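Local structure of RNA-binding protein RMD9, mitochondrial (Saccharomyces cerevisiae S288C, 7A9X) at residues N279-I291 against F303-I317. The protein binds a dodecameric sequence element in the 3'-UTRs of yeast mitochondrial mRNAs and takes part in their processing or stability. Sequence-based numbering, arbitrary orientation.
Sequences NYGYLIETHLSFI and FFDKIINDEMPYKII. With nucleotides of chain B.
His287 of helix 281-291 reaches across to helix 303-308 and to the loop after it, joining the two helices of what is assigned as the fourth pentatricopeptide repeat (PPR4), and the loop that follows it; the two helix segments run at 124° to each other. CG stands anti to the backbone N (chi1 -170°), which carries the imidazole in between Phe303 and Ile316. Its CB and CG lie against Ile316 CD1, which sits over one ring face, offset toward the rim. His287 ND1 pairs with Tyr314 OH at 2.7 Å in a nearly straight hydrogen bond. CE1 meets the methyl of Met312, CE, at the ring edge. Over CD2, on the face opposite Ile316, comes Phe303 CD2, set above the middle of the imidazole, the edge of its ring turned to that face in a T-shaped pair with the planes at 81°. At the tip, His287 NE2 donates to Phe303 O at 2.8 Å, the oxygen lying close to the imidazole plane, though NE2 itself stands tilted from the plane of the carbonyl. Two hydrogen bonds and a partner on each face thus fix the ring's rotation within a buried aromatic cluster. The Phe303 ring also forms an offset stack with Phe290, and Phe268 of helix 261-270 meets Phe290 edge-to-face. The Tyr314 ring is sandwiched between Leu283 CB and Met312 CB. Near the start of the first helix the contact borders the RNA: Tyr280 points CE2 at Lys315 O, while Gly281 N makes a weak hydrogen bond, 3.3 Å long, to N3 of A4 of chain B.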
loop_
_atom_site.group_PDB
_atom_site.type_symbol
_atom_site.label_atom_id
_atom_site.label_comp_id
_atom_site.label_asym_id
_atom_site.label_seq_id
_atom_site.Cartn_x
_atom_site.Cartn_y
_atom_site.Cartn_z
ATOM N N ASN A 279 10.106 -20.108 -14.677
ATOM C CA ASN A 279 9.827 -19.855 -13.265
ATOM C C ASN A 279 11.046 -19.174 -12.634
ATOM O O ASN A 279 11.665 -19.702 -11.707
ATOM C CB ASN A 279 9.466 -21.153 -12.542
ATOM C CG ASN A 279 8.197 -21.783 -13.080
ATOM O OD1 ASN A 279 7.201 -21.098 -13.312
ATOM N ND2 ASN A 279 8.228 -23.094 -13.288
ATOM N N TYR A 280 11.375 -17.987 -13.140
ATOM C CA TYR A 280 12.533 -17.225 -12.691
ATOM C C TYR A 280 12.224 -16.282 -11.537
ATOM O O TYR A 280 13.139 -15.611 -11.045
ATOM C CB TYR A 280 13.113 -16.418 -13.859
ATOM C CG TYR A 280 12.226 -15.273 -14.297
ATOM C CD1 TYR A 280 11.111 -15.500 -15.094
ATOM C CD2 TYR A 280 12.501 -13.965 -13.908
ATOM C CE1 TYR A 280 10.293 -14.462 -15.492
ATOM C CE2 TYR A 280 11.689 -12.920 -14.304
ATOM C CZ TYR A 280 10.585 -13.174 -15.093
ATOM O OH TYR A 280 9.773 -12.136 -15.490
ATOM N N GLY A 281 10.965 -16.211 -11.096
ATOM C CA GLY A 281 10.568 -15.229 -10.099
ATOM C C GLY A 281 11.316 -15.328 -8.785
ATOM O O GLY A 281 11.368 -14.346 -8.034
ATOM N N TYR A 282 11.892 -16.493 -8.484
ATOM C CA TYR A 282 12.686 -16.636 -7.270
ATOM C C TYR A 282 13.897 -15.711 -7.285
ATOM O O TYR A 282 14.312 -15.213 -6.232
ATOM C CB TYR A 282 13.126 -18.091 -7.106
ATOM C CG TYR A 282 11.986 -19.084 -7.056
ATOM C CD1 TYR A 282 11.245 -19.261 -5.894
ATOM C CD2 TYR A 282 11.656 -19.853 -8.164
ATOM C CE1 TYR A 282 10.206 -20.169 -5.838
ATOM C CE2 TYR A 282 10.621 -20.770 -8.116
ATOM C CZ TYR A 282 9.900 -20.921 -6.948
ATOM O OH TYR A 282 8.867 -21.827 -6.890
ATOM N N LEU A 283 14.470 -15.468 -8.466
ATOM C CA LEU A 283 15.588 -14.541 -8.580
ATOM C C LEU A 283 15.147 -13.097 -8.390
ATOM O O LEU A 283 15.956 -12.256 -7.985
ATOM C CB LEU A 283 16.271 -14.709 -9.937
ATOM C CG LEU A 283 16.978 -16.044 -10.157
ATOM C CD1 LEU A 283 17.402 -16.194 -11.605
ATOM C CD2 LEU A 283 18.179 -16.151 -9.232
ATOM N N ILE A 284 13.881 -12.791 -8.678
ATOM C CA ILE A 284 13.388 -11.431 -8.483
ATOM C C ILE A 284 13.256 -11.123 -6.997
ATOM O O ILE A 284 13.706 -10.073 -6.523
ATOM C CB ILE A 284 12.049 -11.228 -9.210
ATOM C CG1 ILE A 284 12.165 -11.585 -10.689
ATOM C CG2 ILE A 284 11.582 -9.788 -9.068
ATOM C CD1 ILE A 284 10.866 -11.391 -11.429
ATOM N N GLU A 285 12.625 -12.030 -6.244
ATOM C CA GLU A 285 12.440 -11.813 -4.811
ATOM C C GLU A 285 13.777 -11.652 -4.101
ATOM O O GLU A 285 13.958 -10.729 -3.301
ATOM C CB GLU A 285 11.653 -12.969 -4.192
ATOM C CG GLU A 285 10.189 -13.028 -4.572
ATOM C CD GLU A 285 9.377 -13.833 -3.579
ATOM O OE1 GLU A 285 8.820 -13.228 -2.637
ATOM O OE2 GLU A 285 9.310 -15.072 -3.730
ATOM N N THR A 286 14.730 -12.545 -4.382
ATOM C CA THR A 286 16.022 -12.467 -3.709
ATOM C C THR A 286 16.776 -11.207 -4.109
ATOM O O THR A 286 17.298 -10.493 -3.244
ATOM C CB THR A 286 16.854 -13.716 -4.006
ATOM O OG1 THR A 286 16.877 -13.951 -5.418
ATOM C CG2 THR A 286 16.260 -14.921 -3.303
ATOM N N HIS A 287 16.831 -10.907 -5.410
ATOM C CA HIS A 287 17.500 -9.693 -5.870
ATOM C C HIS A 287 16.930 -8.461 -5.177
ATOM O O HIS A 287 17.677 -7.641 -4.631
ATOM C CB HIS A 287 17.375 -9.569 -7.389
ATOM C CG HIS A 287 18.224 -8.490 -7.987
ATOM N ND1 HIS A 287 19.083 -8.721 -9.041
ATOM C CD2 HIS A 287 18.335 -7.172 -7.694
ATOM C CE1 HIS A 287 19.694 -7.595 -9.363
ATOM N NE2 HIS A 287 19.259 -6.640 -8.561
ATOM N N LEU A 288 15.601 -8.323 -5.177
ATOM C CA LEU A 288 14.980 -7.193 -4.493
ATOM C C LEU A 288 15.259 -7.220 -2.996
ATOM O O LEU A 288 15.349 -6.161 -2.364
ATOM C CB LEU A 288 13.472 -7.181 -4.749
ATOM C CG LEU A 288 13.027 -6.904 -6.185
ATOM C CD1 LEU A 288 11.512 -6.983 -6.298
ATOM C CD2 LEU A 288 13.531 -5.548 -6.654
ATOM N N SER A 289 15.404 -8.411 -2.410
ATOM C CA SER A 289 15.738 -8.498 -0.993
ATOM C C SER A 289 17.112 -7.897 -0.709
ATOM O O SER A 289 17.308 -7.245 0.324
ATOM C CB SER A 289 15.673 -9.952 -0.526
ATOM O OG SER A 289 15.878 -10.044 0.873
ATOM N N PHE A 290 18.075 -8.093 -1.618
ATOM C CA PHE A 290 19.384 -7.471 -1.439
ATOM C C PHE A 290 19.289 -5.952 -1.454
ATOM O O PHE A 290 20.097 -5.271 -0.812
ATOM C CB PHE A 290 20.360 -7.935 -2.523
ATOM C CG PHE A 290 20.962 -9.286 -2.269
ATOM C CD1 PHE A 290 21.971 -9.447 -1.330
ATOM C CD2 PHE A 290 20.535 -10.393 -2.984
ATOM C CE1 PHE A 290 22.533 -10.692 -1.100
ATOM C CE2 PHE A 290 21.092 -11.640 -2.758
ATOM C CZ PHE A 290 22.093 -11.789 -1.816
ATOM N N ILE A 291 18.312 -5.406 -2.175
ATOM C CA ILE A 291 18.190 -3.959 -2.299
ATOM C C ILE A 291 17.502 -3.367 -1.077
ATOM O O ILE A 291 17.983 -2.392 -0.488
ATOM C CB ILE A 291 17.437 -3.604 -3.594
ATOM C CG1 ILE A 291 18.217 -4.100 -4.810
ATOM C CG2 ILE A 291 17.179 -2.105 -3.677
ATOM C CD1 ILE A 291 17.523 -3.824 -6.120
ATOM N N PHE A 303 23.232 -3.998 -6.210
ATOM C CA PHE A 303 22.084 -4.692 -6.780
ATOM C C PHE A 303 21.071 -3.716 -7.364
ATOM O O PHE A 303 20.389 -4.046 -8.342
ATOM C CB PHE A 303 21.427 -5.577 -5.723
ATOM C CG PHE A 303 22.036 -6.945 -5.622
ATOM C CD1 PHE A 303 23.189 -7.154 -4.880
ATOM C CD2 PHE A 303 21.460 -8.021 -6.276
ATOM C CE1 PHE A 303 23.753 -8.411 -4.789
ATOM C CE2 PHE A 303 22.018 -9.281 -6.192
ATOM C CZ PHE A 303 23.166 -9.478 -5.446
ATOM N N PHE A 304 20.960 -2.519 -6.783
ATOM C CA PHE A 304 20.079 -1.503 -7.348
ATOM C C PHE A 304 20.578 -1.043 -8.712
ATOM O O PHE A 304 19.780 -0.833 -9.633
ATOM C CB PHE A 304 19.961 -0.320 -6.384
ATOM C CG PHE A 304 19.207 0.853 -6.947
ATOM C CD1 PHE A 304 17.823 0.892 -6.897
ATOM C CD2 PHE A 304 19.885 1.924 -7.513
ATOM C CE1 PHE A 304 17.128 1.972 -7.409
ATOM C CE2 PHE A 304 19.197 3.006 -8.027
ATOM C CZ PHE A 304 17.815 3.030 -7.974
ATOM N N ASP A 305 21.896 -0.882 -8.859
ATOM C CA ASP A 305 22.455 -0.503 -10.151
ATOM C C ASP A 305 22.301 -1.618 -11.176
ATOM O O ASP A 305 22.177 -1.344 -12.374
ATOM C CB ASP A 305 23.929 -0.125 -10.001
ATOM C CG ASP A 305 24.138 1.062 -9.079
ATOM O OD1 ASP A 305 23.256 1.946 -9.031
ATOM O OD2 ASP A 305 25.187 1.113 -8.402
ATOM N N LYS A 306 22.309 -2.877 -10.727
ATOM C CA LYS A 306 22.121 -3.994 -11.644
ATOM C C LYS A 306 20.756 -3.958 -12.318
ATOM O O LYS A 306 20.616 -4.460 -13.438
ATOM C CB LYS A 306 22.322 -5.318 -10.901
ATOM C CG LYS A 306 23.758 -5.547 -10.458
ATOM C CD LYS A 306 23.945 -6.891 -9.775
ATOM C CE LYS A 306 25.417 -7.146 -9.482
ATOM N NZ LYS A 306 25.650 -8.484 -8.876
ATOM N N ILE A 307 19.752 -3.370 -11.668
ATOM C CA ILE A 307 18.466 -3.162 -12.323
ATOM C C ILE A 307 18.517 -1.934 -13.221
ATOM O O ILE A 307 18.019 -1.959 -14.353
ATOM C CB ILE A 307 17.346 -3.049 -11.273
ATOM C CG1 ILE A 307 17.298 -4.309 -10.407
ATOM C CG2 ILE A 307 16.003 -2.814 -11.949
ATOM C CD1 ILE A 307 16.175 -4.305 -9.395
ATOM N N ILE A 308 19.122 -0.846 -12.736
ATOM C CA ILE A 308 19.183 0.393 -13.508
ATOM C C ILE A 308 19.973 0.186 -14.794
ATOM O O ILE A 308 19.568 0.644 -15.870
ATOM C CB ILE A 308 19.781 1.526 -12.652
ATOM C CG1 ILE A 308 18.933 1.762 -11.397
ATOM C CG2 ILE A 308 19.918 2.803 -13.469
ATOM C CD1 ILE A 308 17.523 2.250 -11.674
ATOM N N ASN A 309 21.106 -0.506 -14.708
ATOM C CA ASN A 309 21.958 -0.746 -15.866
ATOM C C ASN A 309 21.542 -1.967 -16.676
ATOM O O ASN A 309 22.211 -2.288 -17.664
ATOM C CB ASN A 309 23.417 -0.897 -15.427
ATOM C CG ASN A 309 23.946 0.340 -14.727
ATOM O OD1 ASN A 309 23.483 1.453 -14.978
ATOM N ND2 ASN A 309 24.922 0.152 -13.846
ATOM N N ASP A 310 20.468 -2.654 -16.282
ATOM C CA ASP A 310 19.941 -3.802 -17.023
ATOM C C ASP A 310 21.007 -4.889 -17.183
ATOM O O ASP A 310 21.207 -5.448 -18.263
ATOM C CB ASP A 310 19.388 -3.362 -18.382
ATOM C CG ASP A 310 18.287 -4.270 -18.889
ATOM O OD1 ASP A 310 17.831 -5.140 -18.119
ATOM O OD2 ASP A 310 17.881 -4.116 -20.061
ATOM N N GLU A 311 21.695 -5.187 -16.079
ATOM C CA GLU A 311 22.813 -6.122 -16.082
ATOM C C GLU A 311 22.400 -7.572 -15.872
ATOM O O GLU A 311 23.219 -8.470 -16.100
ATOM C CB GLU A 311 23.824 -5.741 -14.993
ATOM C CG GLU A 311 24.442 -4.367 -15.151
ATOM C CD GLU A 311 25.425 -4.054 -14.041
ATOM O OE1 GLU A 311 25.803 -4.989 -13.304
ATOM O OE2 GLU A 311 25.815 -2.875 -13.902
ATOM N N MET A 312 21.185 -7.825 -15.451
ATOM C CA MET A 312 20.910 -9.209 -15.106
ATOM C C MET A 312 20.347 -9.969 -16.301
ATOM O O MET A 312 19.689 -9.381 -17.163
ATOM C CB MET A 312 19.926 -9.278 -13.942
ATOM C CG MET A 312 20.414 -8.532 -12.720
ATOM S SD MET A 312 22.128 -8.955 -12.357
ATOM C CE MET A 312 21.930 -9.876 -10.837
ATOM N N PRO A 313 20.607 -11.278 -16.382
ATOM C CA PRO A 313 20.053 -12.076 -17.485
ATOM C C PRO A 313 18.561 -12.343 -17.373
ATOM O O PRO A 313 17.986 -12.931 -18.295
ATOM C CB PRO A 313 20.853 -13.385 -17.402
ATOM C CG PRO A 313 21.267 -13.476 -15.974
ATOM C CD PRO A 313 21.524 -12.062 -15.537
ATOM N N TYR A 314 17.915 -11.934 -16.284
ATOM C CA TYR A 314 16.483 -12.111 -16.101
ATOM C C TYR A 314 15.804 -10.753 -15.996
ATOM O O TYR A 314 16.420 -9.764 -15.585
ATOM C CB TYR A 314 16.180 -12.940 -14.844
ATOM C CG TYR A 314 16.909 -12.457 -13.609
ATOM C CD1 TYR A 314 16.377 -11.453 -12.808
ATOM C CD2 TYR A 314 18.132 -13.004 -13.246
ATOM C CE1 TYR A 314 17.044 -11.008 -11.683
ATOM C CE2 TYR A 314 18.805 -12.566 -12.123
ATOM C CZ TYR A 314 18.258 -11.570 -11.347
ATOM O OH TYR A 314 18.930 -11.136 -10.230
ATOM N N LYS A 315 14.529 -10.715 -16.371
ATOM C CA LYS A 315 13.730 -9.515 -16.177
ATOM C C LYS A 315 13.530 -9.257 -14.690
ATOM O O LYS A 315 13.499 -10.182 -13.874
ATOM C CB LYS A 315 12.369 -9.652 -16.858
ATOM C CG LYS A 315 12.432 -10.017 -18.325
ATOM C CD LYS A 315 11.164 -10.738 -18.733
ATOM C CE LYS A 315 9.941 -9.847 -18.593
ATOM N NZ LYS A 315 9.785 -8.953 -19.770
ATOM N N ILE A 316 13.396 -7.983 -14.337
ATOM C CA ILE A 316 13.159 -7.614 -12.949
ATOM C C ILE A 316 12.495 -6.245 -12.925
ATOM O O ILE A 316 12.886 -5.333 -13.658
ATOM C CB ILE A 316 14.469 -7.644 -12.127
ATOM C CG1 ILE A 316 14.196 -7.241 -10.676
ATOM C CG2 ILE A 316 15.531 -6.761 -12.769
ATOM C CD1 ILE A 316 15.224 -7.766 -9.699
ATOM N N ILE A 317 11.480 -6.122 -12.094
ATOM C CA ILE A 317 10.802 -4.854 -11.867
ATOM C C ILE A 317 11.545 -4.100 -10.777
ATOM O O ILE A 317 12.113 -4.695 -9.854
ATOM C CB ILE A 317 9.324 -5.079 -11.490
ATOM C CG1 ILE A 317 9.223 -5.860 -10.176
ATOM C CG2 ILE A 317 8.603 -5.823 -12.603
ATOM C CD1 ILE A 317 7.807 -6.048 -9.673
ATOM P P A B 4 3.308 -20.926 -8.997
ATOM O OP1 A B 4 2.967 -21.845 -7.882
ATOM O OP2 A B 4 2.280 -19.994 -9.520
ATOM O "O5'" A B 4 4.555 -20.025 -8.579
ATOM C "C5'" A B 4 5.764 -20.602 -8.107
ATOM C "C4'" A B 4 6.958 -19.754 -8.473
ATOM O "O4'" A B 4 7.222 -19.863 -9.898
ATOM C "C3'" A B 4 6.814 -18.258 -8.236
ATOM O "O3'" A B 4 7.045 -17.882 -6.889
ATOM C "C2'" A B 4 7.822 -17.671 -9.216
ATOM O "O2'" A B 4 9.143 -17.781 -8.708
ATOM C "C1'" A B 4 7.674 -18.623 -10.402
ATOM N N9 A B 4 6.676 -18.122 -11.362
ATOM C C8 A B 4 5.419 -18.619 -11.607
ATOM N N7 A B 4 4.754 -17.941 -12.512
ATOM C C5 A B 4 5.630 -16.928 -12.882
ATOM C C6 A B 4 5.522 -15.871 -13.805
ATOM N N6 A B 4 4.441 -15.651 -14.556
ATOM N N1 A B 4 6.578 -15.039 -13.935
ATOM C C2 A B 4 7.666 -15.258 -13.183
ATOM N N3 A B 4 7.887 -16.215 -12.283
ATOM C C4 A B 4 6.818 -17.025 -12.179
ATOM P P U B 5 6.127 -16.762 -6.191
ATOM O OP1 U B 5 6.599 -16.563 -4.798
ATOM O OP2 U B 5 4.706 -17.106 -6.445
ATOM O "O5'" U B 5 6.466 -15.428 -6.985
ATOM C "C5'" U B 5 7.785 -14.904 -6.995
ATOM C "C4'" U B 5 7.884 -13.710 -7.906
ATOM O "O4'" U B 5 7.658 -14.125 -9.280
ATOM C "C3'" U B 5 6.839 -12.631 -7.677
ATOM O "O3'" U B 5 7.144 -11.774 -6.594
ATOM C "C2'" U B 5 6.782 -11.932 -9.025
ATOM O "O2'" U B 5 7.882 -11.053 -9.188
ATOM C "C1'" U B 5 6.959 -13.115 -9.979
ATOM N N1 U B 5 5.651 -13.651 -10.417
ATOM C C2 U B 5 5.033 -12.978 -11.453
ATOM O O2 U B 5 5.535 -12.008 -11.997
ATOM N N3 U B 5 3.816 -13.486 -11.830
ATOM C C4 U B 5 3.166 -14.573 -11.281
ATOM O O4 U B 5 2.071 -14.907 -11.733
ATOM C C5 U B 5 3.866 -15.214 -10.209
ATOM C C6 U B 5 5.056 -14.740 -9.820
ATOM P P A B 3 7.859 -24.763 -8.646
ATOM O OP1 A B 3 8.672 -23.519 -8.658
ATOM O OP2 A B 3 7.594 -25.459 -7.361
ATOM O "O5'" A B 3 6.455 -24.428 -9.314
ATOM C "C5'" A B 3 6.380 -23.768 -10.566
ATOM C "C4'" A B 3 4.972 -23.780 -11.099
ATOM O "O4'" A B 3 4.550 -25.149 -11.320
ATOM C "C3'" A B 3 3.912 -23.206 -10.171
ATOM O "O3'" A B 3 3.845 -21.791 -10.240
ATOM C "C2'" A B 3 2.641 -23.907 -10.637
ATOM O "O2'" A B 3 2.120 -23.285 -11.803
ATOM C "C1'" A B 3 3.177 -25.287 -11.025
ATOM N N9 A B 3 3.031 -26.274 -9.939
ATOM C C8 A B 3 3.927 -26.566 -8.940
ATOM N N7 A B 3 3.515 -27.497 -8.115
ATOM C C5 A B 3 2.263 -27.843 -8.604
ATOM C C6 A B 3 1.303 -28.777 -8.175
ATOM N N6 A B 3 1.460 -29.565 -7.110
ATOM N N1 A B 3 0.158 -28.873 -8.887
ATOM C C2 A B 3 -0.003 -28.084 -9.955
ATOM N N3 A B 3 0.826 -27.170 -10.458
ATOM C C4 A B 3 1.952 -27.098 -9.727
#